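Local coordinates for protein unsaturated glucuronyl hydrolase (Streptococcus agalactiae, PDB 2ZZR) that hydrolyses unsaturated disaccharides of chondroitin, hyaluronan and heparin, releasing the 4-deoxy-4,5-didehydro uronic acid from them, at residues M1-V6 against A204-V209; N178-F183 against P256-K261; T55-Y60 against V371-I376. One frame throughout, in Å; residues are numbered along the deposited sequence.

Contact 1: residues M1-V6 against A204-V209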
loop_
_atom_site.group_PDB
_atom_site.type_symbol
_atom_site.label_atom_id
_atom_site.label_comp_id
_atom_site.label_asym_id
_atom_site.label_seq_id
_atom_site.Cartn_x
_atom_site.Cartn_y
_atom_site.Cartn_z
ATOM N N MET A 1 7.013 23.020 6.733
ATOM C CA MET A 1 6.690 22.397 8.047
ATOM C C MET A 1 7.811 21.474 8.520
ATOM O O MET A 1 8.276 20.614 7.772
ATOM C CB MET A 1 5.365 21.630 7.947
ATOM C CG MET A 1 4.913 20.945 9.229
ATOM S SD MET A 1 4.557 22.078 10.584
ATOM C CE MET A 1 3.337 23.164 9.836
ATOM N N LYS A 2 8.238 21.655 9.767
ATOM C CA LYS A 2 9.276 20.819 10.353
ATOM C C LYS A 2 8.745 19.434 10.717
ATOM O O LYS A 2 7.620 19.297 11.196
ATOM C CB LYS A 2 9.860 21.482 11.601
ATOM C CG LYS A 2 10.729 22.698 11.321
ATOM C CD LYS A 2 10.876 23.542 12.579
ATOM C CE LYS A 2 11.826 24.705 12.374
ATOM N NZ LYS A 2 11.849 25.571 13.591
ATOM N N ILE A 3 9.564 18.418 10.462
ATOM C CA ILE A 3 9.315 17.071 10.953
ATOM C C ILE A 3 10.261 16.811 12.123
ATOM O O ILE A 3 11.466 17.077 12.035
ATOM C CB ILE A 3 9.484 15.997 9.843
ATOM C CG1 ILE A 3 8.463 16.232 8.715
ATOM C CG2 ILE A 3 9.333 14.587 10.420
ATOM C CD1 ILE A 3 8.648 15.316 7.504
ATOM N N LYS A 4 9.701 16.309 13.222
ATOM C CA LYS A 4 10.474 16.003 14.423
ATOM C C LYS A 4 11.597 15.016 14.112
ATOM O O LYS A 4 11.462 14.186 13.209
ATOM C CB LYS A 4 9.560 15.400 15.493
ATOM C CG LYS A 4 9.057 14.012 15.097
ATOM C CD LYS A 4 8.114 13.426 16.103
ATOM C CE LYS A 4 7.633 12.079 15.604
ATOM N NZ LYS A 4 6.711 11.463 16.587
ATOM N N PRO A 5 12.715 15.097 14.854
ATOM C CA PRO A 5 13.769 14.103 14.679
ATOM C C PRO A 5 13.280 12.675 14.945
ATOM O O PRO A 5 12.452 12.454 15.840
ATOM C CB PRO A 5 14.815 14.510 15.725
ATOM C CG PRO A 5 14.557 15.960 15.976
ATOM C CD PRO A 5 13.079 16.124 15.850
ATOM N N VAL A 6 13.777 11.732 14.152
ATOM C CA VAL A 6 13.558 10.303 14.384
ATOM C C VAL A 6 14.906 9.597 14.417
ATOM O O VAL A 6 15.860 10.032 13.762
ATOM C CB VAL A 6 12.630 9.636 13.311
ATOM C CG1 VAL A 6 11.255 10.270 13.318
ATOM C CG2 VAL A 6 13.263 9.684 11.908
ATOM N N ALA A 204 0.775 15.967 9.516
ATOM C CA ALA A 204 0.078 15.472 10.710
ATOM C C ALA A 204 0.454 14.013 10.971
ATOM O O ALA A 204 0.677 13.604 12.120
ATOM C CB ALA A 204 -1.427 15.632 10.552
ATOM N N SER A 205 0.558 13.235 9.897
ATOM C CA SER A 205 0.978 11.848 10.005
ATOM C C SER A 205 2.448 11.747 10.422
ATOM O O SER A 205 2.781 11.091 11.419
ATOM C CB SER A 205 0.744 11.124 8.679
ATOM O OG SER A 205 -0.629 11.121 8.329
ATOM N N ALA A 206 3.320 12.412 9.664
ATOM C CA ALA A 206 4.768 12.329 9.870
ATOM C C ALA A 206 5.177 12.696 11.293
ATOM O O ALA A 206 6.069 12.079 11.872
ATOM C CB ALA A 206 5.498 13.228 8.868
ATOM N N ASN A 207 4.522 13.710 11.847
ATOM C CA ASN A 207 4.924 14.222 13.148
ATOM C C ASN A 207 4.353 13.456 14.332
ATOM O O ASN A 207 4.794 13.651 15.474
ATOM C CB ASN A 207 4.616 15.714 13.242
ATOM C CG ASN A 207 5.729 16.559 12.659
ATOM O OD1 ASN A 207 6.904 16.316 12.938
ATOM N ND2 ASN A 207 5.375 17.541 11.852
ATOM N N ASN A 208 3.409 12.558 14.055
ATOM C CA ASN A 208 2.636 11.921 15.122
ATOM C C ASN A 208 2.494 10.407 14.987
ATOM O O ASN A 208 2.833 9.666 15.914
ATOM C CB ASN A 208 1.268 12.595 15.253
ATOM C CG ASN A 208 1.372 14.078 15.571
ATOM O OD1 ASN A 208 1.815 14.463 16.658
ATOM N ND2 ASN A 208 0.969 14.916 14.630
ATOM N N VAL A 209 2.011 9.943 13.831
ATOM C CA VAL A 209 1.791 8.505 13.640
ATOM C C VAL A 209 3.111 7.752 13.436
ATOM O O VAL A 209 3.186 6.538 13.657
ATOM C CB VAL A 209 0.733 8.220 12.529
ATOM C CG1 VAL A 209 1.371 8.182 11.136
ATOM C CG2 VAL A 209 -0.026 6.920 12.823
#
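The carboxamide of N207 lies alongside the backbone of K2, I3 and K4 and bonds to it at two points, joining the N-terminal tail to the C-terminal part of helix 192-209. N207 ND2 donates to K2 O over 2.9 Å, with the oxygen close to the plane of the amide. N207 OD1 accepts the K4 N-H at 2.8 Å, the donor standing nearly along the C=O axis. Both bonds are fairly straight, 162° at the hydrogen. Asparagine suits this place because one flat group offers a donor and an acceptor, the pair that an extended chain presents around I3.

K4 adds the second grip. Its CG takes the position between backbone N and carbonyl carbon (chi1 68°), and the extended chain beyond it slides past N207 in the opposite direction, CE coming to 3.2 Å from N207 O. At the tip NZ makes a weak bond to N207 O, while its stronger partners are V210 O and the carboxylate of D212. The apolar share is smaller: I3 CD1 rests on A206 CB at 4.0 Å, a methyl short enough to let the tail lie close to the helix.

Since N207 reads main-chain atoms of K2 and K4, this part of the docking probably depends more on the extended course of the tail than on their side chains; the K4 ammonium probably offsets the charge of D212.

Contact 2: residues N178-F183 against P256-K261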
loop_
_atom_site.group_PDB
_atom_site.type_symbol
_atom_site.label_atom_id
_atom_site.label_comp_id
_atom_site.label_asym_id
_atom_site.label_seq_id
_atom_site.Cartn_x
_atom_site.Cartn_y
_atom_site.Cartn_z
ATOM N N ASN A 178 -3.691 7.014 0.574
ATOM C CA ASN A 178 -4.953 7.542 0.063
ATOM C C ASN A 178 -4.916 9.021 -0.325
ATOM O O ASN A 178 -5.758 9.488 -1.092
ATOM C CB ASN A 178 -6.076 7.234 1.055
ATOM C CG ASN A 178 -6.422 5.758 1.076
ATOM O OD1 ASN A 178 -7.218 5.291 0.268
ATOM N ND2 ASN A 178 -5.803 5.010 1.985
ATOM N N ILE A 179 -3.920 9.751 0.169
ATOM C CA ILE A 179 -3.769 11.162 -0.212
ATOM C C ILE A 179 -3.171 11.319 -1.623
ATOM O O ILE A 179 -3.168 12.410 -2.185
ATOM C CB ILE A 179 -2.956 11.995 0.826
ATOM C CG1 ILE A 179 -1.500 11.523 0.920
ATOM C CG2 ILE A 179 -3.650 11.963 2.196
ATOM C CD1 ILE A 179 -0.587 12.421 1.789
ATOM N N GLN A 180 -2.677 10.229 -2.198
ATOM C CA GLN A 180 -2.143 10.292 -3.563
ATOM C C GLN A 180 -3.258 10.686 -4.530
ATOM O O GLN A 180 -3.039 11.451 -5.481
ATOM C CB GLN A 180 -1.471 8.971 -3.961
ATOM C CG GLN A 180 -0.387 8.485 -2.968
ATOM C CD GLN A 180 0.560 9.587 -2.479
ATOM O OE1 GLN A 180 0.792 9.735 -1.275
ATOM N NE2 GLN A 180 1.117 10.346 -3.407
ATOM N N LEU A 181 -4.461 10.193 -4.241
ATOM C CA LEU A 181 -5.679 10.564 -4.962
ATOM C C LEU A 181 -5.870 12.077 -4.979
ATOM O O LEU A 181 -6.271 12.653 -5.997
ATOM C CB LEU A 181 -6.889 9.875 -4.305
ATOM C CG LEU A 181 -8.311 10.250 -4.735
ATOM C CD1 LEU A 181 -8.511 9.954 -6.221
ATOM C CD2 LEU A 181 -9.315 9.491 -3.886
ATOM N N LEU A 182 -5.569 12.721 -3.851
ATOM C CA LEU A 182 -5.712 14.172 -3.736
ATOM C C LEU A 182 -4.653 14.934 -4.530
ATOM O O LEU A 182 -4.961 15.961 -5.138
ATOM C CB LEU A 182 -5.721 14.610 -2.272
ATOM C CG LEU A 182 -6.817 13.959 -1.428
ATOM C CD1 LEU A 182 -6.744 14.483 -0.006
ATOM C CD2 LEU A 182 -8.209 14.200 -2.027
ATOM N N PHE A 183 -3.415 14.433 -4.539
ATOM C CA PHE A 183 -2.369 15.027 -5.377
ATOM C C PHE A 183 -2.738 14.925 -6.860
ATOM O O PHE A 183 -2.467 15.851 -7.626
ATOM C CB PHE A 183 -1.002 14.386 -5.129
ATOM C CG PHE A 183 -0.344 14.805 -3.826
ATOM C CD1 PHE A 183 0.059 13.845 -2.902
ATOM C CD2 PHE A 183 -0.105 16.152 -3.541
ATOM C CE1 PHE A 183 0.684 14.215 -1.706
ATOM C CE2 PHE A 183 0.516 16.535 -2.346
ATOM C CZ PHE A 183 0.911 15.561 -1.426
ATOM N N PRO A 256 7.703 7.955 0.208
ATOM C CA PRO A 256 8.208 8.312 -1.134
ATOM C C PRO A 256 7.113 8.733 -2.123
ATOM O O PRO A 256 7.350 9.617 -2.956
ATOM C CB PRO A 256 8.945 7.046 -1.600
ATOM C CG PRO A 256 8.419 5.942 -0.736
ATOM C CD PRO A 256 8.091 6.585 0.586
ATOM N N LEU A 257 5.926 8.133 -2.022
ATOM C CA LEU A 257 4.819 8.542 -2.893
ATOM C C LEU A 257 4.497 10.028 -2.703
ATOM O O LEU A 257 4.369 10.775 -3.674
ATOM C CB LEU A 257 3.575 7.681 -2.648
ATOM C CG LEU A 257 3.611 6.259 -3.203
ATOM C CD1 LEU A 257 2.378 5.501 -2.746
ATOM C CD2 LEU A 257 3.689 6.262 -4.732
ATOM N N SER A 258 4.408 10.461 -1.447
ATOM C CA SER A 258 4.164 11.872 -1.144
ATOM C C SER A 258 5.350 12.758 -1.505
ATOM O O SER A 258 5.168 13.907 -1.937
ATOM C CB SER A 258 3.816 12.044 0.331
ATOM O OG SER A 258 2.660 11.294 0.638
ATOM N N TYR A 259 6.555 12.226 -1.331
ATOM C CA TYR A 259 7.776 12.960 -1.684
ATOM C C TYR A 259 7.769 13.396 -3.156
ATOM O O TYR A 259 8.216 14.502 -3.480
ATOM C CB TYR A 259 9.028 12.137 -1.375
ATOM C CG TYR A 259 10.298 12.810 -1.852
ATOM C CD1 TYR A 259 10.926 13.789 -1.084
ATOM C CD2 TYR A 259 10.856 12.484 -3.091
ATOM C CE1 TYR A 259 12.091 14.414 -1.533
ATOM C CE2 TYR A 259 12.011 13.108 -3.549
ATOM C CZ TYR A 259 12.620 14.074 -2.769
ATOM O OH TYR A 259 13.763 14.694 -3.229
ATOM N N ARG A 260 7.260 12.537 -4.041
ATOM C CA ARG A 260 7.149 12.900 -5.465
ATOM C C ARG A 260 6.523 14.275 -5.623
ATOM O O ARG A 260 6.934 15.065 -6.469
ATOM C CB ARG A 260 6.239 11.937 -6.219
ATOM C CG ARG A 260 6.669 10.496 -6.274
ATOM C CD ARG A 260 5.584 9.694 -6.996
ATOM N NE ARG A 260 4.301 9.758 -6.284
ATOM C CZ ARG A 260 3.107 9.567 -6.842
ATOM N NH1 ARG A 260 3.001 9.298 -8.142
ATOM N NH2 ARG A 260 2.010 9.649 -6.099
ATOM N N LYS A 261 5.511 14.534 -4.801
ATOM C CA LYS A 261 4.635 15.680 -4.968
ATOM C C LYS A 261 4.999 16.851 -4.061
ATOM O O LYS A 261 4.459 17.958 -4.209
ATOM C CB LYS A 261 3.188 15.250 -4.721
ATOM C CG LYS A 261 2.759 14.018 -5.512
ATOM C CD LYS A 261 2.891 14.240 -7.019
ATOM C CE LYS A 261 2.495 12.997 -7.805
ATOM N NZ LYS A 261 2.671 13.253 -9.275
#
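Q180 and F183, one turn apart on helix 180-189, face L257, S258 and K261 of helix 245-262, a helix-to-helix contact inside the (alpha/alpha)6 barrel of family 88 glycoside hydrolases. The side chain of Q180 runs across from helix 180-189 to helix 245-262. Its CB comes near R260 NH2, and CG touches both L257 CB and L257 CD1, each at 4.1 Å. The chain then bends (chi2 -44°), which swings CD to 3.6 Å from L257 CB, at about a right angle to the leucine. The amide at the tip reaches polar ground, with S258 OG on one side and L257 O and R260 NH2 on the other. Glutamine fits such a place because its aliphatic part can pack on leucine while its end stays among polar groups. The amide and guanidinium planes are turned 49° apart.

R260 is held from two sides of the fold: within its own helix R260 NE donates to L257 O at 2.8 Å, on a lone pair of the carbonyl, and NH2 forms a salt bridge with the C-terminal carboxylate of W397. The guanidinium lies between L257 CD2 over one face and K261 CE over the opposite one. S258 keeps its hydroxyl bonded to G254 O, and I179 CD1 comes against that OG at 3.6 Å. K261 contributes the aliphatic base of its chain here, with its ammonium paired to E187. K261 CB sits over the F183 ring as a CH-pi contact, 3.6 Å from the centroid and only 10° off the ring normal.

Contact 3: residues T55-Y60 against V371-I376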
loop_
_atom_site.group_PDB
_atom_site.type_symbol
_atom_site.label_atom_id
_atom_site.label_comp_id
_atom_site.label_asym_id
_atom_site.label_seq_id
_atom_site.Cartn_x
_atom_site.Cartn_y
_atom_site.Cartn_z
ATOM N N THR A 55 -8.208 -14.491 1.612
ATOM C CA THR A 55 -8.629 -15.841 1.252
ATOM C C THR A 55 -9.081 -16.604 2.498
ATOM O O THR A 55 -8.820 -16.179 3.632
ATOM C CB THR A 55 -7.490 -16.630 0.571
ATOM O OG1 THR A 55 -6.391 -16.769 1.477
ATOM C CG2 THR A 55 -7.012 -15.933 -0.720
ATOM N N PHE A 56 -9.761 -17.728 2.267
ATOM C CA PHE A 56 -10.200 -18.648 3.317
ATOM C C PHE A 56 -9.673 -20.013 2.921
ATOM O O PHE A 56 -10.084 -20.561 1.894
ATOM C CB PHE A 56 -11.728 -18.689 3.386
ATOM C CG PHE A 56 -12.362 -17.376 3.759
ATOM C CD1 PHE A 56 -12.727 -17.121 5.081
ATOM C CD2 PHE A 56 -12.608 -16.400 2.793
ATOM C CE1 PHE A 56 -13.318 -15.910 5.436
ATOM C CE2 PHE A 56 -13.196 -15.181 3.138
ATOM C CZ PHE A 56 -13.556 -14.936 4.462
ATOM N N ASN A 57 -8.753 -20.548 3.721
ATOM C CA ASN A 57 -8.008 -21.756 3.350
ATOM C C ASN A 57 -7.378 -21.604 1.955
ATOM O O ASN A 57 -7.393 -22.526 1.129
ATOM C CB ASN A 57 -8.896 -23.007 3.461
ATOM C CG ASN A 57 -9.458 -23.206 4.866
ATOM O OD1 ASN A 57 -10.657 -23.432 5.039
ATOM N ND2 ASN A 57 -8.592 -23.110 5.876
ATOM N N ASN A 58 -6.854 -20.401 1.710
ATOM C CA ASN A 58 -6.200 -20.014 0.447
ATOM C C ASN A 58 -7.092 -19.918 -0.789
ATOM O O ASN A 58 -6.597 -19.843 -1.919
ATOM C CB ASN A 58 -4.929 -20.834 0.202
ATOM C CG ASN A 58 -3.805 -20.424 1.128
ATOM O OD1 ASN A 58 -3.696 -19.250 1.496
ATOM N ND2 ASN A 58 -2.971 -21.380 1.521
ATOM N N ILE A 59 -8.402 -19.874 -0.562
ATOM C CA ILE A 59 -9.369 -19.622 -1.625
ATOM C C ILE A 59 -10.203 -18.375 -1.308
ATOM O O ILE A 59 -10.875 -18.312 -0.270
ATOM C CB ILE A 59 -10.308 -20.856 -1.857
ATOM C CG1 ILE A 59 -9.494 -22.128 -2.175
ATOM C CG2 ILE A 59 -11.370 -20.550 -2.913
ATOM C CD1 ILE A 59 -8.703 -22.098 -3.492
ATOM N N TYR A 60 -10.152 -17.384 -2.197
ATOM C CA TYR A 60 -10.993 -16.197 -2.067
ATOM C C TYR A 60 -12.459 -16.584 -2.140
ATOM O O TYR A 60 -12.822 -17.523 -2.846
ATOM C CB TYR A 60 -10.730 -15.202 -3.195
ATOM C CG TYR A 60 -9.470 -14.385 -3.061
ATOM C CD1 TYR A 60 -9.345 -13.412 -2.063
ATOM C CD2 TYR A 60 -8.411 -14.557 -3.956
ATOM C CE1 TYR A 60 -8.183 -12.648 -1.949
ATOM C CE2 TYR A 60 -7.247 -13.799 -3.848
ATOM C CZ TYR A 60 -7.142 -12.851 -2.844
ATOM O OH TYR A 60 -5.995 -12.102 -2.736
ATOM N N VAL A 371 -5.792 -14.723 8.660
ATOM C CA VAL A 371 -4.551 -15.060 9.352
ATOM C C VAL A 371 -3.862 -16.227 8.646
ATOM O O VAL A 371 -4.394 -17.343 8.611
ATOM C CB VAL A 371 -4.790 -15.394 10.850
ATOM C CG1 VAL A 371 -3.470 -15.759 11.540
ATOM C CG2 VAL A 371 -5.457 -14.224 11.558
ATOM N N ASP A 372 -2.676 -15.955 8.096
ATOM C CA ASP A 372 -1.945 -16.893 7.232
ATOM C C ASP A 372 -2.794 -17.259 6.015
ATOM O O ASP A 372 -3.085 -18.436 5.739
ATOM C CB ASP A 372 -1.459 -18.132 8.003
ATOM C CG ASP A 372 -0.414 -18.924 7.238
ATOM O OD1 ASP A 372 0.265 -18.345 6.360
ATOM O OD2 ASP A 372 -0.270 -20.135 7.511
ATOM N N GLU A 373 -3.198 -16.212 5.305
ATOM C CA GLU A 373 -4.029 -16.307 4.120
ATOM C C GLU A 373 -3.485 -15.338 3.078
ATOM O O GLU A 373 -2.810 -14.369 3.422
ATOM C CB GLU A 373 -5.465 -15.906 4.455
ATOM C CG GLU A 373 -6.170 -16.816 5.463
ATOM C CD GLU A 373 -6.682 -18.110 4.847
ATOM O OE1 GLU A 373 -7.204 -18.952 5.612
ATOM O OE2 GLU A 373 -6.578 -18.286 3.610
ATOM N N GLY A 374 -3.786 -15.593 1.809
ATOM C CA GLY A 374 -3.560 -14.591 0.782
ATOM C C GLY A 374 -4.490 -13.412 1.013
ATOM O O GLY A 374 -5.566 -13.554 1.611
ATOM N N ASN A 375 -4.072 -12.235 0.566
ATOM C CA ASN A 375 -4.960 -11.078 0.579
ATOM C C ASN A 375 -4.763 -10.241 -0.678
ATOM O O ASN A 375 -3.720 -10.334 -1.343
ATOM C CB ASN A 375 -4.858 -10.264 1.885
ATOM C CG ASN A 375 -3.440 -9.800 2.199
ATOM O OD1 ASN A 375 -2.894 -10.082 3.272
ATOM N ND2 ASN A 375 -2.847 -9.068 1.276
ATOM N N ILE A 376 -5.776 -9.458 -1.020
ATOM C CA ILE A 376 -5.812 -8.841 -2.344
ATOM C C ILE A 376 -4.842 -7.662 -2.494
ATOM O O ILE A 376 -4.325 -7.426 -3.590
ATOM C CB ILE A 376 -7.261 -8.500 -2.793
ATOM C CG1 ILE A 376 -7.325 -8.177 -4.297
ATOM C CG2 ILE A 376 -7.877 -7.390 -1.923
ATOM C CD1 ILE A 376 -6.801 -9.312 -5.201
HETATM O O HOH W 1 -1.470 -18.488 2.900
#
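E373 inserts its carboxylate under the type I' turn F56-I59 and gathers three donors from the hairpin. E373 OE1 takes the N57 N-H at 2.9 Å. E373 OE2 accepts twice: N58 N comes on its syn lone pair, and T55 OG1 donates at 2.6 Å from the anti side. The bend at chi2 (-79°) brings the acid back toward the turn, where a glutamate can offer both oxygens to amides that the tight turn leaves pointing outward. Such donors would be expected to favour the ionised carboxylate.

Next to it the backbones draw together at T55 and G374. T55 N donates to G374 O at 2.8 Å, and G374 N returns a weak bond to T55 OG1, so this hydroxyl both gives and receives. T55 CG2 lies over the centre of the Y60 ring, 3.5 Å above its plane. G374, with no side chain, lets its backbone lie close to T55 CG2. Y60 OH reaches the start of the next helix, lies 3.8 Å from I376 CD1 and is bonded to D379.

The other side is looser and wetter. N58 OD1 meets D372 through a water, which donates to OD1 at 2.7 Å and only weakly to D372 O, and N57 is exposed.

The N375 side chain lies about 5 Å from that of R246, which probably binds substrate. Hairpin 50-63 lies against the loop leading into helix 376-390: D372 and E373 form a G1 bulge opposite G361, N375 occupies the N-cap position, and I376 bonds by its backbone to P53.

How the contacts relate
Contacts 1 and 2 are neighbours, their centres about 16 Å apart, and the consecutive helices 180-189 and 192-209 carry one side of each. Contact 3 lies on the opposite side of the chain's centre, about 35 Å from contact 1 and about 29 Å from contact 2, centre to centre. None touches another. Along the chain, contact 2 is nested in the loop that contact 3 closes, while contact 1 alternates with both because it starts at the N-terminus and 204-209 falls between the segments of each. Together they fasten the tail to the outside of the helical barrel, join two of its helices inside, and bring an early hairpin to the start of helix 376-390.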